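Local coordinates for starch synthase I (Hordeum vulgare, PDB 4HLN), which is a plant enzyme of the starch synthase family, with the two-domain GT-B architecture common among glycosyltransferases, at residues A[246-249]-A[250-253]; A[282-286]-A[287-291]; A[202-206]-A[207-211]. All coordinates share one frame; numbering follows the deposited sequence.

Contact 1: A[246-249]-A[250-253]; sequences ACEA and PLIL
Ala249 and Leu253 close the last turn of helix 235-252: Leu253 N gives its hydrogen to Ala249 O at 3.0 Å in a nearly straight bond. Before that the helix kinks at Pro250. The proline has no N-H, and its CD lies 3.1 Å from Ala246 O, the acceptor of a regular turn. Leu251 N bonds three residues back, to Glu248 O at 2.9 Å, rather than to Cys247 O, which is instead in probable hydrogen-bond contact with Tyr290 OH. Ile252 N reaches Ala249 O at 3.2 Å and Glu248 O only weakly. A water also donates to Ala249 O.

The Glu248 side chain bends at chi2 (-61°), which places its carboxylate against two neighbours on the following turn. Glu248 OE2 is 3.9 Å from Leu251 CD1, Glu248 OE1 touches Ile252 CG2, and OE2 takes its hydrogen bond from Tyr284 OH. Ile252 holds CG1 between its own N and carbonyl carbon (chi1 67°), and this branch lies 3.4 Å from Glu248 O. Leu253 CD1 meets Ala249 CB at 4.1 Å.

The helix end is packed on three elements of its domain: Ala246 and Pro250 face strand 126-130, Cys247 and Leu251 face helix 276-284, and Glu248, Ile252 and Leu253 rest on strand 181-190.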
ATOM      1  N   ALA A 246     -17.881  14.220  -1.732  1.00 38.48           N
ATOM      2  CA  ALA A 246     -16.776  14.390  -0.813  1.00 36.14           C
ATOM      3  C   ALA A 246     -16.328  15.855  -0.741  1.00 44.19           C
ATOM      4  O   ALA A 246     -15.781  16.303   0.274  1.00 45.12           O
ATOM      5  CB  ALA A 246     -15.616  13.460  -1.190  1.00 24.47           C
ATOM      6  N   CYS A 247     -16.573  16.602  -1.812  1.00 44.61           N
ATOM      7  CA  CYS A 247     -16.258  18.028  -1.833  1.00 46.62           C
ATOM      8  C   CYS A 247     -17.242  18.838  -0.989  1.00 44.44           C
ATOM      9  O   CYS A 247     -16.888  19.853  -0.405  1.00 46.74           O
ATOM     10  CB  CYS A 247     -16.215  18.542  -3.269  1.00 43.99           C
ATOM     11  SG  CYS A 247     -14.767  17.948  -4.168  1.00 47.03           S
ATOM     12  N   GLU A 248     -18.472  18.359  -0.900  1.00 38.17           N
ATOM     13  CA  GLU A 248     -19.480  19.019  -0.082  1.00 41.51           C
ATOM     14  C   GLU A 248     -19.395  18.730   1.416  1.00 40.35           C
ATOM     15  O   GLU A 248     -19.706  19.591   2.238  1.00 41.33           O
ATOM     16  CB  GLU A 248     -20.871  18.670  -0.602  1.00 40.61           C
ATOM     17  CG  GLU A 248     -21.174  19.389  -1.894  1.00 45.22           C
ATOM     18  CD  GLU A 248     -21.134  20.904  -1.709  1.00 57.80           C
ATOM     19  OE1 GLU A 248     -21.911  21.407  -0.859  1.00 59.93           O
ATOM     20  OE2 GLU A 248     -20.328  21.584  -2.391  1.00 57.10           O
ATOM     21  N   ALA A 249     -18.976  17.524   1.771  1.00 35.48           N
ATOM     22  CA  ALA A 249     -19.056  17.096   3.161  1.00 39.70           C
ATOM     23  C   ALA A 249     -18.415  18.087   4.145  1.00 44.83           C
ATOM     24  O   ALA A 249     -19.025  18.451   5.159  1.00 53.92           O
ATOM     25  CB  ALA A 249     -18.479  15.692   3.325  1.00 29.10           C
ATOM     26  N   PRO A 250     -17.187  18.532   3.848  1.00 40.52           N
ATOM     27  CA  PRO A 250     -16.467  19.446   4.754  1.00 49.15           C
ATOM     28  C   PRO A 250     -17.123  20.822   4.859  1.00 47.64           C
ATOM     29  O   PRO A 250     -16.863  21.576   5.795  1.00 58.09           O
ATOM     30  CB  PRO A 250     -15.080  19.568   4.106  1.00 42.98           C
ATOM     31  CG  PRO A 250     -14.962  18.378   3.219  1.00 39.72           C
ATOM     32  CD  PRO A 250     -16.354  18.114   2.710  1.00 27.85           C
ATOM     33  N   LEU A 251     -17.981  21.137   3.900  1.00 39.72           N
ATOM     34  CA  LEU A 251     -18.667  22.414   3.892  1.00 35.67           C
ATOM     35  C   LEU A 251     -20.046  22.369   4.547  1.00 47.21           C
ATOM     36  O   LEU A 251     -20.555  23.406   4.953  1.00 54.60           O
ATOM     37  CB  LEU A 251     -18.829  22.913   2.469  1.00 30.83           C
ATOM     38  CG  LEU A 251     -17.563  23.040   1.626  1.00 38.17           C
ATOM     39  CD1 LEU A 251     -17.890  23.307   0.144  1.00 33.01           C
ATOM     40  CD2 LEU A 251     -16.666  24.112   2.173  1.00 32.99           C
ATOM     41  N   ILE A 252     -20.661  21.193   4.657  1.00 44.44           N
ATOM     42  CA  ILE A 252     -22.047  21.161   5.123  1.00 38.91           C
ATOM     43  C   ILE A 252     -22.394  20.265   6.296  1.00 51.09           C
ATOM     44  O   ILE A 252     -23.471  20.417   6.878  1.00 55.95           O
ATOM     45  CB  ILE A 252     -23.042  20.827   4.002  1.00 42.10           C
ATOM     46  CG1 ILE A 252     -22.847  19.390   3.512  1.00 39.68           C
ATOM     47  CG2 ILE A 252     -22.965  21.867   2.876  1.00 31.17           C
ATOM     48  CD1 ILE A 252     -23.979  18.930   2.647  1.00 44.14           C
ATOM     49  N   LEU A 253     -21.518  19.328   6.641  1.00 51.73           N
ATOM     50  CA  LEU A 253     -21.819  18.452   7.768  1.00 41.99           C
ATOM     51  C   LEU A 253     -21.370  19.055   9.105  1.00 46.11           C
ATOM     52  O   LEU A 253     -20.173  19.234   9.347  1.00 49.81           O
ATOM     53  CB  LEU A 253     -21.216  17.063   7.551  1.00 43.00           C
ATOM     54  CG  LEU A 253     -21.812  16.302   6.359  1.00 44.63           C
ATOM     55  CD1 LEU A 253     -21.275  14.898   6.283  1.00 35.09           C
ATOM     56  CD2 LEU A 253     -23.324  16.262   6.441  1.00 50.20           C
TER
HETATM   57  O   HOH W   1     -18.070  19.114   7.942  1.00 42.09           O

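Contact 2: A[282-286]-A[287-291]; sequences AKYRP and YGVYR
Tyr284 and Val289 bracket a Schellman motif that ends helix 276-284. Val289 N reaches back to Tyr284 O at 3.1 Å, and inside that loop Gly288 N bonds to Arg285 O, also at 3.1 Å. Gly288 is the C-prime residue, with a positive phi of 95° that glycine adopts readily. Tyr284 O takes a second hydrogen from Tyr287 N; the two donors come from opposite faces of its carbonyl plane.

The Tyr284 side chain packs on the residues that follow the turn. Tyr284 CB is 3.5 Å from Val289 O. With CG set anti to the carbonyl carbon (chi1 -62°), the ring swings beside Tyr290, both pointing the same way, and Tyr284 CG meets Tyr290 CD1 at 3.6 Å. Tyr284 CD1 touches that same atom and also Val289 CG1, 3.7 Å away, while Tyr284 CE1 comes up to Tyr290 CE1; at the tip, its OH ends at Glu248 OE2 of helix 235-252. Tyr290 thus presents its edge to one face of Tyr284 in a T-shaped pair, centroids of the two rings 5.2 Å apart and planes at 78°, and Lys283 CG lies over the opposite face, toward its rim.

Beyond the turn the chain is tied back by two arginines. Arg285 lays its aliphatic part past Val289 O, its NE gives a weak bond to Tyr290 O, and its NH2 reaches Ser293 O. Arg291, extended from CG to NE, returns the grip side-on, with NE at 2.8 Å and NH2 at 2.9 Å both donating to Arg285 O, which lies in the guanidinium plane.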
ATOM      1  N   ALA A 282     -11.490  23.071 -10.487  1.00 40.22           N
ATOM      2  CA  ALA A 282     -12.376  23.521 -11.552  1.00 42.42           C
ATOM      3  C   ALA A 282     -13.616  24.232 -11.012  1.00 45.30           C
ATOM      4  O   ALA A 282     -14.048  25.255 -11.541  1.00 47.53           O
ATOM      5  CB  ALA A 282     -12.776  22.323 -12.438  1.00 23.34           C
ATOM      6  N   LYS A 283     -14.190  23.669  -9.958  1.00 38.67           N
ATOM      7  CA  LYS A 283     -15.472  24.117  -9.464  1.00 40.83           C
ATOM      8  C   LYS A 283     -15.374  25.046  -8.239  1.00 43.56           C
ATOM      9  O   LYS A 283     -16.212  25.924  -8.075  1.00 44.90           O
ATOM     10  CB  LYS A 283     -16.365  22.893  -9.209  1.00 50.93           C
ATOM     11  CG  LYS A 283     -17.448  23.060  -8.147  1.00 55.33           C
ATOM     12  CD  LYS A 283     -18.435  21.882  -8.192  1.00 63.19           C
ATOM     13  CE  LYS A 283     -19.537  21.992  -7.147  1.00 54.43           C
ATOM     14  NZ  LYS A 283     -20.187  23.327  -7.179  1.00 59.94           N
ATOM     15  N   TYR A 284     -14.346  24.887  -7.403  1.00 38.81           N
ATOM     16  CA  TYR A 284     -14.285  25.647  -6.147  1.00 36.48           C
ATOM     17  C   TYR A 284     -13.279  26.802  -6.084  1.00 41.28           C
ATOM     18  O   TYR A 284     -13.652  27.939  -5.796  1.00 40.50           O
ATOM     19  CB  TYR A 284     -14.079  24.714  -4.957  1.00 30.27           C
ATOM     20  CG  TYR A 284     -15.209  23.722  -4.767  1.00 37.56           C
ATOM     21  CD1 TYR A 284     -16.329  24.056  -4.020  1.00 31.81           C
ATOM     22  CD2 TYR A 284     -15.156  22.449  -5.334  1.00 37.12           C
ATOM     23  CE1 TYR A 284     -17.377  23.159  -3.837  1.00 26.92           C
ATOM     24  CE2 TYR A 284     -16.193  21.543  -5.154  1.00 31.11           C
ATOM     25  CZ  TYR A 284     -17.303  21.908  -4.396  1.00 42.08           C
ATOM     26  OH  TYR A 284     -18.344  21.030  -4.195  1.00 53.10           O
ATOM     27  N   ARG A 285     -12.008  26.520  -6.335  1.00 33.00           N
ATOM     28  CA  ARG A 285     -10.983  27.552  -6.173  1.00 34.41           C
ATOM     29  C   ARG A 285     -11.168  28.779  -7.067  1.00 41.09           C
ATOM     30  O   ARG A 285     -10.862  29.893  -6.667  1.00 46.40           O
ATOM     31  CB  ARG A 285      -9.582  26.971  -6.362  1.00 20.25           C
ATOM     32  CG  ARG A 285      -9.242  25.939  -5.344  1.00 27.64           C
ATOM     33  CD  ARG A 285      -7.773  25.928  -5.055  1.00 33.51           C
ATOM     34  NE  ARG A 285      -7.435  24.699  -4.352  1.00 49.95           N
ATOM     35  CZ  ARG A 285      -6.970  23.609  -4.951  1.00 53.63           C
ATOM     36  NH1 ARG A 285      -6.753  23.597  -6.264  1.00 60.31           N
ATOM     37  NH2 ARG A 285      -6.699  22.544  -4.225  1.00 51.48           N
ATOM     38  N   PRO A 286     -11.653  28.582  -8.294  1.00 42.33           N
ATOM     39  CA  PRO A 286     -11.807  29.780  -9.126  1.00 36.05           C
ATOM     40  C   PRO A 286     -12.824  30.775  -8.549  1.00 33.79           C
ATOM     41  O   PRO A 286     -12.862  31.927  -8.975  1.00 44.95           O
ATOM     42  CB  PRO A 286     -12.285  29.214 -10.477  1.00 27.87           C
ATOM     43  CG  PRO A 286     -11.823  27.776 -10.462  1.00 31.37           C
ATOM     44  CD  PRO A 286     -11.935  27.339  -9.035  1.00 35.89           C
ATOM     45  N   TYR A 287     -13.622  30.345  -7.581  1.00 36.54           N
ATOM     46  CA  TYR A 287     -14.619  31.227  -6.984  1.00 41.50           C
ATOM     47  C   TYR A 287     -14.316  31.652  -5.547  1.00 39.10           C
ATOM     48  O   TYR A 287     -15.130  32.307  -4.902  1.00 51.64           O
ATOM     49  CB  TYR A 287     -15.998  30.585  -7.078  1.00 47.31           C
ATOM     50  CG  TYR A 287     -16.350  30.219  -8.495  1.00 62.69           C
ATOM     51  CD1 TYR A 287     -16.890  31.165  -9.363  1.00 72.29           C
ATOM     52  CD2 TYR A 287     -16.116  28.939  -8.980  1.00 59.51           C
ATOM     53  CE1 TYR A 287     -17.200  30.840 -10.664  1.00 69.98           C
ATOM     54  CE2 TYR A 287     -16.425  28.610 -10.273  1.00 64.72           C
ATOM     55  CZ  TYR A 287     -16.966  29.560 -11.114  1.00 69.49           C
ATOM     56  OH  TYR A 287     -17.268  29.224 -12.413  1.00 72.63           O
ATOM     57  N   GLY A 288     -13.146  31.283  -5.046  1.00 29.69           N
ATOM     58  CA  GLY A 288     -12.759  31.652  -3.697  1.00 38.31           C
ATOM     59  C   GLY A 288     -13.044  30.603  -2.643  1.00 39.12           C
ATOM     60  O   GLY A 288     -12.835  30.823  -1.449  1.00 54.26           O
ATOM     61  N   VAL A 289     -13.522  29.450  -3.083  1.00 34.97           N
ATOM     62  CA  VAL A 289     -13.746  28.347  -2.173  1.00 34.73           C
ATOM     63  C   VAL A 289     -12.611  27.335  -2.210  1.00 32.41           C
ATOM     64  O   VAL A 289     -12.098  27.011  -3.271  1.00 40.97           O
ATOM     65  CB  VAL A 289     -15.080  27.696  -2.446  1.00 37.49           C
ATOM     66  CG1 VAL A 289     -15.323  26.574  -1.450  1.00 36.60           C
ATOM     67  CG2 VAL A 289     -16.146  28.765  -2.339  1.00 24.19           C
ATOM     68  N   TYR A 290     -12.195  26.897  -1.024  1.00 36.78           N
ATOM     69  CA  TYR A 290     -11.189  25.846  -0.867  1.00 34.20           C
ATOM     70  C   TYR A 290      -9.771  26.256  -1.277  1.00 39.70           C
ATOM     71  O   TYR A 290      -8.908  25.394  -1.476  1.00 46.99           O
ATOM     72  CB  TYR A 290     -11.597  24.589  -1.645  1.00 28.12           C
ATOM     73  CG  TYR A 290     -12.538  23.661  -0.936  1.00 34.60           C
ATOM     74  CD1 TYR A 290     -13.665  23.170  -1.582  1.00 41.17           C
ATOM     75  CD2 TYR A 290     -12.289  23.234   0.367  1.00 36.72           C
ATOM     76  CE1 TYR A 290     -14.534  22.298  -0.948  1.00 34.94           C
ATOM     77  CE2 TYR A 290     -13.144  22.354   1.008  1.00 33.22           C
ATOM     78  CZ  TYR A 290     -14.277  21.890   0.347  1.00 37.77           C
ATOM     79  OH  TYR A 290     -15.152  21.008   0.966  1.00 42.34           O
ATOM     80  N   ARG A 291      -9.517  27.555  -1.389  1.00 41.47           N
ATOM     81  CA  ARG A 291      -8.161  28.021  -1.709  1.00 44.61           C
ATOM     82  C   ARG A 291      -7.087  27.631  -0.701  1.00 43.66           C
ATOM     83  O   ARG A 291      -5.905  27.598  -1.031  1.00 47.27           O
ATOM     84  CB  ARG A 291      -8.132  29.530  -1.960  1.00 32.35           C
ATOM     85  CG  ARG A 291      -8.703  29.843  -3.318  1.00 39.76           C
ATOM     86  CD  ARG A 291      -8.558  31.270  -3.743  1.00 43.39           C
ATOM     87  NE  ARG A 291      -9.123  31.394  -5.076  1.00 57.79           N
ATOM     88  CZ  ARG A 291      -8.892  32.403  -5.902  1.00 56.74           C
ATOM     89  NH1 ARG A 291      -8.097  33.400  -5.518  1.00 54.68           N
ATOM     90  NH2 ARG A 291      -9.467  32.410  -7.105  1.00 41.40           N
TER

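Contact 3: A[202-206]-A[207-211]; sequences HEYRD and NVDWV
Arg205 O is gripped from opposite faces of its carbonyl plane by two donors of the returning strand, Trp210 NE1 at 2.9 Å and Val208 N at 3.1 Å. The second bond closes a type I' turn with Asp206 and Asn207 at its corners, so strands 195-205 and 208-214 form a tight two-residue beta hairpin. Arg205 with Val208 and Glu203 with Trp210 are its hydrogen-bonded pairs; Trp210 N donates to Glu203 O at 2.8 Å, and Glu203 N to Trp210 O.

On the face carrying Arg205 and Trp210, the indole turns its N-H edge to the backbone of the first strand: CG stands anti to the carbonyl carbon (chi1 -57°), which swings the ring along toward Arg205. Val208 CG1 sits over one face of this ring, toward the rim. Arg205 NH2 comes within 3.5 Å of Trp210 CZ2, guanidinium and indole planes 67° apart, while Arg205 NE makes a salt bridge of 3.0 Å to Asp206 OD2.

The other face carries His202, Tyr204 and Asp209. His202 NE2 donates to Asp209 OD1 at 2.7 Å, meeting the carboxylate on its anti side, with the ring and carboxylate planes 45° apart; OD2 bonds to Tyr260 OH, so both oxygens are held. Tyr204 lies across the turn, and its OH accepts from Asn207 ND2 at 3.2 Å, in the amide plane.

Strand 208-214 lies in the large mixed sheet between strand 195-205 and the parallel strand 160-166. Trp210 and Val208 pack against helix 150-156, whereas His202, Asp209 and Val211 face Leu253 and Leu255, just past helix 235-252.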
ATOM      1  N   HIS A 202     -23.482   8.908   8.955  1.00 43.51           N
ATOM      2  CA  HIS A 202     -22.260   9.200   9.687  1.00 43.90           C
ATOM      3  C   HIS A 202     -22.084   8.384  10.944  1.00 41.12           C
ATOM      4  O   HIS A 202     -23.031   8.112  11.656  1.00 43.26           O
ATOM      5  CB  HIS A 202     -22.170  10.694  10.045  1.00 42.31           C
ATOM      6  CG  HIS A 202     -21.149  10.991  11.098  1.00 49.67           C
ATOM      7  ND1 HIS A 202     -21.488  11.335  12.389  1.00 42.96           N
ATOM      8  CD2 HIS A 202     -19.794  10.951  11.064  1.00 60.24           C
ATOM      9  CE1 HIS A 202     -20.386  11.509  13.100  1.00 41.74           C
ATOM     10  NE2 HIS A 202     -19.345  11.285  12.321  1.00 55.99           N
ATOM     11  N   GLU A 203     -20.847   8.001  11.215  1.00 44.88           N
ATOM     12  CA  GLU A 203     -20.535   7.419  12.496  1.00 40.72           C
ATOM     13  C   GLU A 203     -19.185   7.897  13.028  1.00 46.17           C
ATOM     14  O   GLU A 203     -18.186   7.999  12.296  1.00 38.96           O
ATOM     15  CB  GLU A 203     -20.595   5.893  12.443  1.00 42.43           C
ATOM     16  CG  GLU A 203     -20.341   5.256  13.809  1.00 58.98           C
ATOM     17  CD  GLU A 203     -20.103   3.750  13.766  1.00 72.48           C
ATOM     18  OE1 GLU A 203     -20.233   3.139  12.676  1.00 78.28           O
ATOM     19  OE2 GLU A 203     -19.781   3.181  14.836  1.00 70.42           O
ATOM     20  N   TYR A 204     -19.178   8.206  14.317  1.00 42.18           N
ATOM     21  CA  TYR A 204     -17.953   8.557  14.998  1.00 45.89           C
ATOM     22  C   TYR A 204     -17.456   7.300  15.713  1.00 46.22           C
ATOM     23  O   TYR A 204     -18.169   6.718  16.519  1.00 62.78           O
ATOM     24  CB  TYR A 204     -18.204   9.731  15.959  1.00 41.38           C
ATOM     25  CG  TYR A 204     -16.941  10.382  16.474  1.00 46.81           C
ATOM     26  CD1 TYR A 204     -15.980  10.888  15.592  1.00 41.76           C
ATOM     27  CD2 TYR A 204     -16.700  10.488  17.845  1.00 44.63           C
ATOM     28  CE1 TYR A 204     -14.812  11.481  16.070  1.00 45.53           C
ATOM     29  CE2 TYR A 204     -15.537  11.078  18.329  1.00 47.22           C
ATOM     30  CZ  TYR A 204     -14.602  11.572  17.442  1.00 56.53           C
ATOM     31  OH  TYR A 204     -13.453  12.151  17.928  1.00 67.04           O
ATOM     32  N   ARG A 205     -16.244   6.866  15.384  1.00 45.23           N
ATOM     33  CA  ARG A 205     -15.689   5.618  15.913  1.00 51.51           C
ATOM     34  C   ARG A 205     -14.166   5.699  15.792  1.00 49.17           C
ATOM     35  O   ARG A 205     -13.637   6.048  14.736  1.00 47.85           O
ATOM     36  CB  ARG A 205     -16.236   4.409  15.132  1.00 50.06           C
ATOM     37  CG  ARG A 205     -15.973   3.028  15.764  1.00 61.54           C
ATOM     38  CD  ARG A 205     -15.811   1.903  14.715  1.00 82.89           C
ATOM     39  NE  ARG A 205     -14.566   2.071  13.946  1.00105.79           N
ATOM     40  CZ  ARG A 205     -14.161   1.303  12.930  1.00101.52           C
ATOM     41  NH1 ARG A 205     -14.888   0.269  12.508  1.00100.47           N
ATOM     42  NH2 ARG A 205     -13.008   1.578  12.336  1.00 90.64           N
ATOM     43  N   ASP A 206     -13.463   5.409  16.877  1.00 45.32           N
ATOM     44  CA  ASP A 206     -12.003   5.529  16.894  1.00 47.98           C
ATOM     45  C   ASP A 206     -11.480   6.939  16.579  1.00 45.37           C
ATOM     46  O   ASP A 206     -10.396   7.095  16.002  1.00 48.39           O
ATOM     47  CB  ASP A 206     -11.378   4.495  15.961  1.00 51.03           C
ATOM     48  CG  ASP A 206     -11.613   3.073  16.440  1.00 71.59           C
ATOM     49  OD1 ASP A 206     -11.377   2.816  17.641  1.00 77.09           O
ATOM     50  OD2 ASP A 206     -12.046   2.219  15.631  1.00 71.98           O
ATOM     51  N   ASN A 207     -12.254   7.946  16.987  1.00 39.48           N
ATOM     52  CA  ASN A 207     -11.934   9.361  16.786  1.00 44.07           C
ATOM     53  C   ASN A 207     -11.907   9.751  15.334  1.00 43.85           C
ATOM     54  O   ASN A 207     -11.269  10.739  14.939  1.00 45.75           O
ATOM     55  CB  ASN A 207     -10.623   9.727  17.466  1.00 59.34           C
ATOM     56  CG  ASN A 207     -10.670   9.464  18.939  1.00 72.58           C
ATOM     57  OD1 ASN A 207      -9.990   8.567  19.440  1.00 76.81           O
ATOM     58  ND2 ASN A 207     -11.513  10.217  19.647  1.00 67.25           N
ATOM     59  N   VAL A 208     -12.610   8.954  14.540  1.00 41.17           N
ATOM     60  CA  VAL A 208     -12.710   9.197  13.126  1.00 35.22           C
ATOM     61  C   VAL A 208     -14.160   9.364  12.741  1.00 36.63           C
ATOM     62  O   VAL A 208     -15.034   8.615  13.180  1.00 41.82           O
ATOM     63  CB  VAL A 208     -12.044   8.076  12.303  1.00 41.03           C
ATOM     64  CG1 VAL A 208     -12.528   8.112  10.837  1.00 29.61           C
ATOM     65  CG2 VAL A 208     -10.531   8.203  12.396  1.00 34.01           C
ATOM     66  N   ASP A 209     -14.393  10.394  11.944  1.00 20.75           N
ATOM     67  CA  ASP A 209     -15.669  10.656  11.325  1.00 38.25           C
ATOM     68  C   ASP A 209     -15.822   9.839  10.061  1.00 44.97           C
ATOM     69  O   ASP A 209     -15.259  10.171   9.011  1.00 48.14           O
ATOM     70  CB  ASP A 209     -15.763  12.136  10.997  1.00 42.41           C
ATOM     71  CG  ASP A 209     -16.077  12.955  12.207  1.00 45.28           C
ATOM     72  OD1 ASP A 209     -17.055  12.574  12.881  1.00 45.94           O
ATOM     73  OD2 ASP A 209     -15.340  13.928  12.502  1.00 50.61           O
ATOM     74  N   TRP A 210     -16.575   8.756  10.181  1.00 34.83           N
ATOM     75  CA  TRP A 210     -16.867   7.887   9.059  1.00 28.13           C
ATOM     76  C   TRP A 210     -18.116   8.402   8.414  1.00 38.02           C
ATOM     77  O   TRP A 210     -19.200   8.323   9.000  1.00 43.93           O
ATOM     78  CB  TRP A 210     -17.111   6.477   9.570  1.00 44.30           C
ATOM     79  CG  TRP A 210     -15.952   5.991  10.327  1.00 41.03           C
ATOM     80  CD1 TRP A 210     -15.784   6.007  11.679  1.00 43.96           C
ATOM     81  CD2 TRP A 210     -14.757   5.446   9.773  1.00 31.42           C
ATOM     82  NE1 TRP A 210     -14.554   5.492  12.006  1.00 44.20           N
ATOM     83  CE2 TRP A 210     -13.900   5.145  10.852  1.00 39.67           C
ATOM     84  CE3 TRP A 210     -14.325   5.186   8.464  1.00 34.23           C
ATOM     85  CZ2 TRP A 210     -12.634   4.582  10.667  1.00 41.70           C
ATOM     86  CZ3 TRP A 210     -13.068   4.634   8.277  1.00 38.03           C
ATOM     87  CH2 TRP A 210     -12.236   4.331   9.375  1.00 37.68           C
ATOM     88  N   VAL A 211     -17.957   8.945   7.217  1.00 32.51           N
ATOM     89  CA  VAL A 211     -19.065   9.529   6.480  1.00 37.44           C
ATOM     90  C   VAL A 211     -19.396   8.676   5.264  1.00 42.85           C
ATOM     91  O   VAL A 211     -18.526   8.361   4.455  1.00 44.68           O
ATOM     92  CB  VAL A 211     -18.722  10.939   5.996  1.00 37.65           C
ATOM     93  CG1 VAL A 211     -19.819  11.473   5.071  1.00 32.83           C
ATOM     94  CG2 VAL A 211     -18.495  11.851   7.179  1.00 34.78           C
TER

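All three contacts lie in the starch synthase catalytic domain range, whereas the glycan-pocket residues, Phe556 and Trp569 among them, come later, mostly in the glycosyl transferases group 1 range. Along the chain contact 3 comes first, then contact 1, then contact 2. Contact 1 sits in the middle: its centre is about 15 Å from that of contact 3 and about 14 Å from that of contact 2, while contacts 2 and 3 are about 27 Å apart. Leu253 of 250-253 packs on Val211 of the hairpin, and Tyr284 and Tyr290 reach back to helix 235-252. One helix end thus joins the antiparallel edge of the large sheet to the end of the next helix, 276-284.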